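Local coordinates for methyl-accepting chemotaxis protein, putative (Geobacter sulfurreducens, PDB 3OOV) that probably acts in chemotaxis signalling as a methyl-accepting receptor, of which this fragment forms a GAF domain, a fold that in relatives often binds small molecules, at residues L21-C24 against A25-L28; V146-I149 against K150-D154; S158-V161 against R162-L166. All coordinates share one frame; numbering follows the deposited sequence.

Contact 1 (L21-C24 against A25-L28)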
ATOM      1  N   LEU A  21      -1.917  -3.029 -22.966  1.00 21.55           N
ATOM      2  CA  LEU A  21      -2.091  -3.783 -21.745  1.00 21.92           C
ATOM      3  C   LEU A  21      -1.532  -5.202 -21.975  1.00 22.14           C
ATOM      4  O   LEU A  21      -0.736  -5.666 -21.168  1.00 20.51           O
ATOM      5  CB  LEU A  21      -3.565  -3.806 -21.356  1.00 20.67           C
ATOM      6  CG  LEU A  21      -4.015  -2.383 -20.974  1.00 20.89           C
ATOM      7  CD1 LEU A  21      -5.489  -2.368 -20.631  1.00 11.38           C
ATOM      8  CD2 LEU A  21      -3.212  -1.778 -19.788  1.00 16.43           C
ATOM      9  N   ARG A  22      -1.867  -5.813 -23.109  1.00 22.05           N
ATOM     10  CA  ARG A  22      -1.322  -7.116 -23.400  1.00 25.51           C
ATOM     11  C   ARG A  22       0.227  -7.131 -23.406  1.00 25.75           C
ATOM     12  O   ARG A  22       0.853  -7.990 -22.766  1.00 26.01           O
ATOM     13  CB  ARG A  22      -1.961  -7.748 -24.648  1.00 24.76           C
ATOM     14  CG  ARG A  22      -3.409  -8.208 -24.426  1.00 26.20           C
ATOM     15  CD  ARG A  22      -3.962  -9.029 -25.613  1.00 31.94           C
ATOM     16  NE  ARG A  22      -3.772  -8.319 -26.878  1.00 35.70           N
ATOM     17  CZ  ARG A  22      -4.683  -7.548 -27.493  1.00 39.38           C
ATOM     18  NH1 ARG A  22      -5.914  -7.377 -27.005  1.00 37.31           N
ATOM     19  NH2 ARG A  22      -4.350  -6.940 -28.625  1.00 40.83           N
ATOM     20  N   LEU A  23       0.825  -6.127 -24.020  1.00 26.31           N
ATOM     21  CA  LEU A  23       2.286  -5.971 -24.074  1.00 26.00           C
ATOM     22  C   LEU A  23       2.913  -5.685 -22.733  1.00 25.62           C
ATOM     23  O   LEU A  23       4.033  -6.175 -22.436  1.00 25.74           O
ATOM     24  CB  LEU A  23       2.664  -4.816 -24.987  1.00 25.84           C
ATOM     25  CG  LEU A  23       2.547  -4.985 -26.496  1.00 28.59           C
ATOM     26  CD1 LEU A  23       2.494  -3.565 -27.171  1.00 27.00           C
ATOM     27  CD2 LEU A  23       3.760  -5.853 -27.061  1.00 25.98           C
ATOM     28  N   CYS A  24       2.235  -4.881 -21.907  1.00 23.66           N
ATOM     29  CA  CYS A  24       2.669  -4.770 -20.526  1.00 22.88           C
ATOM     30  C   CYS A  24       2.709  -6.131 -19.806  1.00 21.48           C
ATOM     31  O   CYS A  24       3.624  -6.384 -19.002  1.00 21.59           O
ATOM     32  CB  CYS A  24       1.751  -3.845 -19.727  1.00 23.51           C
ATOM     33  SG  CYS A  24       2.067  -2.118 -20.033  1.00 25.95           S
ATOM     34  N   ALA A  25       1.704  -6.954 -20.032  1.00 19.03           N
ATOM     35  CA  ALA A  25       1.582  -8.198 -19.313  1.00 21.07           C
ATOM     36  C   ALA A  25       2.645  -9.167 -19.892  1.00 22.68           C
ATOM     37  O   ALA A  25       3.380  -9.832 -19.150  1.00 22.53           O
ATOM     38  CB  ALA A  25       0.216  -8.743 -19.459  1.00 20.91           C
ATOM     39  N   GLU A  26       2.777  -9.186 -21.224  1.00 24.65           N
ATOM     40  CA  GLU A  26       3.912  -9.858 -21.889  1.00 26.01           C
ATOM     41  C   GLU A  26       5.237  -9.538 -21.300  1.00 25.08           C
ATOM     42  O   GLU A  26       5.950 -10.456 -20.894  1.00 26.37           O
ATOM     43  CB  GLU A  26       3.905  -9.707 -23.424  1.00 26.08           C
ATOM     44  CG  GLU A  26       2.757 -10.590 -24.021  1.00 34.06           C
ATOM     45  CD  GLU A  26       2.490 -10.442 -25.571  1.00 43.53           C
ATOM     46  OE1 GLU A  26       1.371 -10.862 -26.017  1.00 44.75           O
ATOM     47  OE2 GLU A  26       3.383  -9.960 -26.326  1.00 44.16           O
ATOM     48  N   GLY A  27       5.547  -8.259 -21.151  1.00 24.66           N
ATOM     49  CA  GLY A  27       6.862  -7.854 -20.670  1.00 23.46           C
ATOM     50  C   GLY A  27       7.120  -8.340 -19.260  1.00 24.10           C
ATOM     51  O   GLY A  27       8.233  -8.864 -18.956  1.00 24.33           O
ATOM     52  N   LEU A  28       6.117  -8.183 -18.390  1.00 21.49           N
ATOM     53  CA  LEU A  28       6.266  -8.559 -16.989  1.00 21.69           C
ATOM     54  C   LEU A  28       6.502 -10.046 -16.897  1.00 22.07           C
ATOM     55  O   LEU A  28       7.276 -10.457 -16.047  1.00 22.44           O
ATOM     56  CB  LEU A  28       5.051  -8.232 -16.099  1.00 20.55           C
ATOM     57  CG  LEU A  28       4.948  -6.835 -15.473  1.00 24.07           C
ATOM     58  CD1 LEU A  28       3.517  -6.507 -14.779  1.00 20.81           C
ATOM     59  CD2 LEU A  28       6.123  -6.610 -14.464  1.00 21.81           C
TER

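Contact 2 (V146-I149 against K150-D154)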
ATOM      1  N   VAL A 146       6.925  -5.091  -6.102  1.00 19.68           N
ATOM      2  CA  VAL A 146       5.947  -3.985  -6.126  1.00 21.70           C
ATOM      3  C   VAL A 146       6.480  -2.792  -6.937  1.00 23.11           C
ATOM      4  O   VAL A 146       5.774  -2.296  -7.775  1.00 23.65           O
ATOM      5  CB  VAL A 146       5.507  -3.539  -4.698  1.00 22.29           C
ATOM      6  CG1 VAL A 146       4.855  -2.147  -4.720  1.00 21.73           C
ATOM      7  CG2 VAL A 146       4.560  -4.554  -4.071  1.00 18.79           C
ATOM      8  N   ASP A 147       7.752  -2.393  -6.768  1.00 25.39           N
ATOM      9  CA  ASP A 147       8.317  -1.297  -7.581  1.00 25.98           C
ATOM     10  C   ASP A 147       8.247  -1.683  -9.014  1.00 25.81           C
ATOM     11  O   ASP A 147       8.071  -0.837  -9.867  1.00 26.69           O
ATOM     12  CB  ASP A 147       9.812  -0.976  -7.319  1.00 26.65           C
ATOM     13  CG  ASP A 147      10.098  -0.540  -5.905  1.00 29.86           C
ATOM     14  OD1 ASP A 147       9.173  -0.129  -5.179  1.00 31.68           O
ATOM     15  OD2 ASP A 147      11.301  -0.637  -5.519  1.00 34.34           O
ATOM     16  N   THR A 148       8.504  -2.942  -9.329  1.00 25.13           N
ATOM     17  CA  THR A 148       8.533  -3.284 -10.749  1.00 24.60           C
ATOM     18  C   THR A 148       7.121  -3.257 -11.410  1.00 23.48           C
ATOM     19  O   THR A 148       6.973  -2.886 -12.572  1.00 22.52           O
ATOM     20  CB  THR A 148       9.177  -4.617 -10.975  1.00 24.35           C
ATOM     21  OG1 THR A 148      10.594  -4.451 -10.889  1.00 30.54           O
ATOM     22  CG2 THR A 148       8.867  -5.116 -12.362  1.00 22.00           C
ATOM     23  N   ILE A 149       6.124  -3.681 -10.649  1.00 22.65           N
ATOM     24  CA  ILE A 149       4.748  -3.785 -11.119  1.00 22.23           C
ATOM     25  C   ILE A 149       4.184  -2.356 -11.265  1.00 23.09           C
ATOM     26  O   ILE A 149       3.606  -2.042 -12.306  1.00 23.61           O
ATOM     27  CB  ILE A 149       3.920  -4.711 -10.154  1.00 21.48           C
ATOM     28  CG1 ILE A 149       4.387  -6.176 -10.304  1.00 18.85           C
ATOM     29  CG2 ILE A 149       2.348  -4.597 -10.348  1.00 18.02           C
ATOM     30  CD1 ILE A 149       3.907  -7.018  -9.036  1.00 18.06           C
ATOM     31  N   LYS A 150       4.424  -1.514 -10.252  1.00 22.67           N
ATOM     32  CA  LYS A 150       4.134  -0.059 -10.274  1.00 24.50           C
ATOM     33  C   LYS A 150       4.728   0.645 -11.449  1.00 25.26           C
ATOM     34  O   LYS A 150       4.092   1.533 -12.014  1.00 26.75           O
ATOM     35  CB  LYS A 150       4.609   0.659  -9.006  1.00 23.21           C
ATOM     36  CG  LYS A 150       3.732   0.445  -7.860  1.00 25.38           C
ATOM     37  CD  LYS A 150       4.195   1.241  -6.637  1.00 27.30           C
ATOM     38  CE  LYS A 150       3.621   2.667  -6.635  1.00 34.10           C
ATOM     39  NZ  LYS A 150       3.857   3.283  -5.259  1.00 37.13           N
ATOM     40  N   LEU A 151       5.926   0.226 -11.858  1.00 25.18           N
ATOM     41  CA  LEU A 151       6.530   0.786 -13.053  1.00 24.82           C
ATOM     42  C   LEU A 151       5.712   0.466 -14.287  1.00 24.60           C
ATOM     43  O   LEU A 151       5.575   1.341 -15.169  1.00 26.98           O
ATOM     44  CB  LEU A 151       7.948   0.256 -13.232  1.00 24.74           C
ATOM     45  CG  LEU A 151       8.963   0.804 -14.238  1.00 27.37           C
ATOM     46  CD1 LEU A 151       9.403   2.263 -13.955  1.00 26.01           C
ATOM     47  CD2 LEU A 151      10.161  -0.129 -14.129  1.00 26.73           C
ATOM     48  N   PHE A 152       5.227  -0.775 -14.419  1.00 21.98           N
ATOM     49  CA  PHE A 152       4.441  -1.154 -15.616  1.00 20.21           C
ATOM     50  C   PHE A 152       3.029  -0.569 -15.604  1.00 19.89           C
ATOM     51  O   PHE A 152       2.480  -0.290 -16.678  1.00 18.41           O
ATOM     52  CB  PHE A 152       4.357  -2.690 -15.830  1.00 20.47           C
ATOM     53  CG  PHE A 152       5.593  -3.272 -16.497  1.00 20.26           C
ATOM     54  CD1 PHE A 152       5.523  -3.790 -17.753  1.00 18.66           C
ATOM     55  CD2 PHE A 152       6.812  -3.321 -15.811  1.00 19.07           C
ATOM     56  CE1 PHE A 152       6.678  -4.314 -18.389  1.00 23.29           C
ATOM     57  CE2 PHE A 152       7.938  -3.823 -16.419  1.00 23.06           C
ATOM     58  CZ  PHE A 152       7.867  -4.334 -17.714  1.00 18.44           C
ATOM     59  N   ALA A 153       2.433  -0.443 -14.405  1.00 19.37           N
ATOM     60  CA  ALA A 153       1.154   0.275 -14.231  1.00 19.98           C
ATOM     61  C   ALA A 153       1.307   1.739 -14.682  1.00 22.83           C
ATOM     62  O   ALA A 153       0.430   2.257 -15.411  1.00 22.89           O
ATOM     63  CB  ALA A 153       0.629   0.193 -12.801  1.00 17.09           C
ATOM     64  N   ASP A 154       2.409   2.382 -14.258  1.00 24.93           N
ATOM     65  CA  ASP A 154       2.801   3.733 -14.742  1.00 27.24           C
ATOM     66  C   ASP A 154       2.928   3.892 -16.246  1.00 26.71           C
ATOM     67  O   ASP A 154       2.415   4.853 -16.798  1.00 27.10           O
ATOM     68  CB  ASP A 154       4.147   4.174 -14.190  1.00 29.38           C
ATOM     69  CG  ASP A 154       4.087   4.579 -12.796  1.00 32.64           C
ATOM     70  OD1 ASP A 154       2.965   4.874 -12.318  1.00 39.90           O
ATOM     71  OD2 ASP A 154       5.181   4.585 -12.166  1.00 40.02           O
TER

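Contact 3 (S158-V161 against R162-L166)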
ATOM      1  N   SER A 158       0.331   6.219 -18.390  1.00 24.96           N
ATOM      2  CA  SER A 158       0.863   7.153 -19.459  1.00 26.13           C
ATOM      3  C   SER A 158       0.384   6.880 -20.872  1.00 25.58           C
ATOM      4  O   SER A 158       0.007   7.799 -21.597  1.00 27.71           O
ATOM      5  CB  SER A 158       2.393   7.113 -19.519  1.00 26.04           C
ATOM      6  OG  SER A 158       2.871   7.632 -18.312  1.00 30.28           O
ATOM      7  N   ALA A 159       0.403   5.618 -21.280  1.00 23.34           N
ATOM      8  CA  ALA A 159       0.011   5.294 -22.618  1.00 22.48           C
ATOM      9  C   ALA A 159      -1.529   5.386 -22.818  1.00 22.54           C
ATOM     10  O   ALA A 159      -2.011   5.707 -23.919  1.00 21.61           O
ATOM     11  CB  ALA A 159       0.494   3.934 -22.989  1.00 21.43           C
ATOM     12  N   ILE A 160      -2.311   5.053 -21.784  1.00 21.97           N
ATOM     13  CA  ILE A 160      -3.747   5.231 -21.886  1.00 20.98           C
ATOM     14  C   ILE A 160      -4.058   6.733 -22.116  1.00 21.94           C
ATOM     15  O   ILE A 160      -4.870   7.073 -22.940  1.00 21.77           O
ATOM     16  CB  ILE A 160      -4.446   4.664 -20.673  1.00 19.25           C
ATOM     17  CG1 ILE A 160      -4.302   3.129 -20.767  1.00 21.32           C
ATOM     18  CG2 ILE A 160      -5.968   5.159 -20.607  1.00 16.50           C
ATOM     19  CD1 ILE A 160      -4.749   2.395 -19.560  1.00 21.13           C
ATOM     20  N   VAL A 161      -3.388   7.597 -21.359  1.00 24.82           N
ATOM     21  CA  VAL A 161      -3.527   9.040 -21.470  1.00 27.08           C
ATOM     22  C   VAL A 161      -3.150   9.527 -22.886  1.00 29.17           C
ATOM     23  O   VAL A 161      -3.966  10.230 -23.520  1.00 30.08           O
ATOM     24  CB  VAL A 161      -2.743   9.784 -20.371  1.00 27.36           C
ATOM     25  CG1 VAL A 161      -2.623  11.304 -20.672  1.00 27.65           C
ATOM     26  CG2 VAL A 161      -3.441   9.607 -19.044  1.00 24.51           C
ATOM     27  N   ARG A 162      -1.959   9.136 -23.378  1.00 29.29           N
ATOM     28  CA  ARG A 162      -1.556   9.427 -24.756  1.00 29.14           C
ATOM     29  C   ARG A 162      -2.610   8.966 -25.747  1.00 28.52           C
ATOM     30  O   ARG A 162      -3.021   9.722 -26.622  1.00 28.29           O
ATOM     31  CB  ARG A 162      -0.193   8.816 -25.143  1.00 29.57           C
ATOM     32  CG  ARG A 162       0.116   8.856 -26.679  1.00 31.77           C
ATOM     33  CD  ARG A 162       1.570   8.296 -27.119  1.00 39.43           C
ATOM     34  NE  ARG A 162       1.778   6.860 -26.800  1.00 36.26           N
ATOM     35  CZ  ARG A 162       1.162   5.851 -27.405  1.00 35.48           C
ATOM     36  NH1 ARG A 162       0.346   6.105 -28.424  1.00 36.32           N
ATOM     37  NH2 ARG A 162       1.364   4.592 -26.984  1.00 37.06           N
ATOM     38  N   ILE A 163      -3.070   7.731 -25.625  1.00 27.26           N
ATOM     39  CA  ILE A 163      -3.993   7.236 -26.617  1.00 24.68           C
ATOM     40  C   ILE A 163      -5.324   8.031 -26.520  1.00 26.12           C
ATOM     41  O   ILE A 163      -5.906   8.418 -27.551  1.00 25.56           O
ATOM     42  CB  ILE A 163      -4.187   5.745 -26.495  1.00 24.17           C
ATOM     43  CG1 ILE A 163      -2.895   4.966 -26.859  1.00 24.77           C
ATOM     44  CG2 ILE A 163      -5.387   5.274 -27.304  1.00 20.01           C
ATOM     45  CD1 ILE A 163      -2.951   3.436 -26.458  1.00 19.69           C
ATOM     46  N   ASN A 164      -5.775   8.308 -25.296  1.00 24.75           N
ATOM     47  CA  ASN A 164      -7.051   9.004 -25.143  1.00 26.59           C
ATOM     48  C   ASN A 164      -7.000  10.444 -25.702  1.00 25.50           C
ATOM     49  O   ASN A 164      -7.933  10.867 -26.383  1.00 24.28           O
ATOM     50  CB  ASN A 164      -7.572   8.966 -23.674  1.00 24.96           C
ATOM     51  CG  ASN A 164      -8.102   7.564 -23.255  1.00 28.37           C
ATOM     52  OD1 ASN A 164      -8.543   6.764 -24.086  1.00 28.30           O
ATOM     53  ND2 ASN A 164      -8.118   7.311 -21.944  1.00 29.11           N
ATOM     54  N   LEU A 165      -5.915  11.148 -25.387  1.00 27.11           N
ATOM     55  CA  LEU A 165      -5.694  12.550 -25.803  1.00 29.09           C
ATOM     56  C   LEU A 165      -5.679  12.577 -27.339  1.00 29.05           C
ATOM     57  O   LEU A 165      -6.260  13.474 -27.971  1.00 29.76           O
ATOM     58  CB  LEU A 165      -4.478  13.219 -25.080  1.00 29.30           C
ATOM     59  CG  LEU A 165      -4.658  13.685 -23.585  1.00 32.03           C
ATOM     60  CD1 LEU A 165      -5.403  12.662 -22.742  1.00 34.55           C
ATOM     61  CD2 LEU A 165      -3.395  14.183 -22.749  1.00 29.17           C
ATOM     62  N   LEU A 166      -5.202  11.487 -27.920  1.00 28.48           N
ATOM     63  CA  LEU A 166      -5.045  11.357 -29.362  1.00 28.66           C
ATOM     64  C   LEU A 166      -6.331  11.045 -30.095  1.00 28.57           C
ATOM     65  O   LEU A 166      -6.590  11.564 -31.198  1.00 29.11           O
ATOM     66  CB  LEU A 166      -4.031  10.235 -29.648  1.00 27.50           C
ATOM     67  CG  LEU A 166      -3.316  10.045 -30.954  1.00 27.60           C
ATOM     68  CD1 LEU A 166      -2.487  11.343 -31.232  1.00 26.47           C
ATOM     69  CD2 LEU A 166      -2.392   8.756 -30.959  1.00 20.23           C
TER

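Contact 1 (L21-C24 against A25-L28)
Glu26 sets its CG beside its own backbone N (chi1 -72°) and runs extended beyond it, which lays CG against the carbonyl oxygen of Arg22, Glu26 CG to Arg22 O being 3.5 Å. The same turn closes through a short, almost linear hydrogen bond, Glu26 N to Arg22 O at 2.7 Å with an N-H...O angle of 178°. The carboxylate then slants past Leu23, whose CD2 meets Glu26 OE2 at 4.2 Å, a loose contact between side chains three residues apart. Although Arg22 and Glu26 carry opposite charges, Arg22 NE stays 5.8 Å from Glu26 OE1, and the latter is hydrogen-bonded to a bound glycerol. Two residues on, Leu28 rests CB on the carbonyl of Cys24 (Leu28 CB to Cys24 O 3.7 Å), beside the bond from Leu28 N to Cys24 O. Ala25 N on Leu21 O and Gly27 N on Leu23 O belong to the same i to i+4 series. In helix 17-31, Ala25 lies on strands 36-42 and 48-55 of the antiparallel sheet; Leu21 reaches these strands and also Ala156 of helix 143-167, while Cys24 and Leu28 meet Phe130 of strand 125-133 and helix 143-167, Leu28 also touching Val37.

Contact 2 (V146-I149 against K150-D154)
Val146 and Lys150, one helical turn apart, make the main side-chain contact: Val146 CG1 touches Lys150 CD at 3.9 Å, the methyl meeting the aliphatic part of the lysine as the two chains pass at a slant. Closer in, Lys150 CG lies 3.4 Å from Val146 O, the same carbonyl that accepts the hydrogen bond from Lys150 N at 2.9 Å, nearly straight at 169°. The second meeting is at Phe152. Its ring turns an edge to the backbone of Thr148, with Phe152 CD2 at 3.3 Å from Thr148 O and the oxygen close to the ring plane, while Phe152 N gives that oxygen only a weak hydrogen bond. Leu151, the residue between Lys150 and Phe152 in the chain, has its CB 3.4 Å from Thr148 O.

Torsions account for the Val146-Lys150 meeting. Val146 swings CG1 opposite its backbone N (chi1 162°), on the flank where the lysine passes; Lys150 stays extended through chi2 and then bends at chi3 (87°), which carries its amino group off the helix. There NZ forms a salt bridge with Asp143 OD1 of the second subunit, and the lysine also packs on Met87 of that subunit. Asp147 binds a glycerol through OD1.

Further out, Ile149 and Ala153 press on Phe130 of strand 125-133 and Cys118 of strand 115-122, and Phe152 also reaches Phe130. Such a long C-terminal helix, lying with an earlier helix on one face of an antiparallel sheet of strand order 3-2-1-6-5-4, is the hallmark of the GAF fold; here it also contributes to the subunit interface.

Contact 3 (S158-V161 against R162-L166)
The amide of Asn164 and the guanidinium of Arg162 are the flat groups, and each meets a side chain of the preceding turn. One face of the Asn164 amide lies on Ile160, whose O sits over Asn164 CG at 3.3 Å and whose CG2 is on the same side, 3.3 Å from Asn164 ND2. The guanidinium approaches Ala159 obliquely, Arg162 NH2 lying 4.1 Å from Ala159 CB; a bend at chi3 (62°) folds the chain back along the helix to put it there. Arg162 NH1 is hydrogen-bonded to the backbone oxygen of Ser14. That bond ties the end of the long C-terminal helix of the GAF fold to the link between helices 7-13 and 17-31. Val161 and Leu165 point the same way, with Val161 CG1 packing on Leu165 CD2 at 3.6 Å. Under these contacts the backbone bonds run regularly, from Arg162 N to Ser158 O at 3.0 Å through to Leu165 N on Val161 O. Ile163 CG1 sits beyond the carbonyl oxygen of Ala159, 3.2 Å from Ala159 O, and the Ile163 side chain, like that of Ala159, packs on Val20 of helix 17-31.

Overall arrangement
Two helices carry all three contacts. Contacts 2 and 3 follow each other on helix 143-167, their centres about 18 Å apart, and contact 1 lies on helix 17-31 beside them. Contacts 1 and 2, with centres about 12 Å apart, touch directly: Leu28 CD2 lies 3.6 Å from Phe152 CD2 and 3.8 Å from Thr148 CG2. Contact 3 has its centre about 17 Å from that of contact 1, with nearest atoms about 4 Å apart. Glycerol molecules, probably from crystallisation, sit at contacts 1 and 2, and contact 2 alone of the three reaches the second subunit.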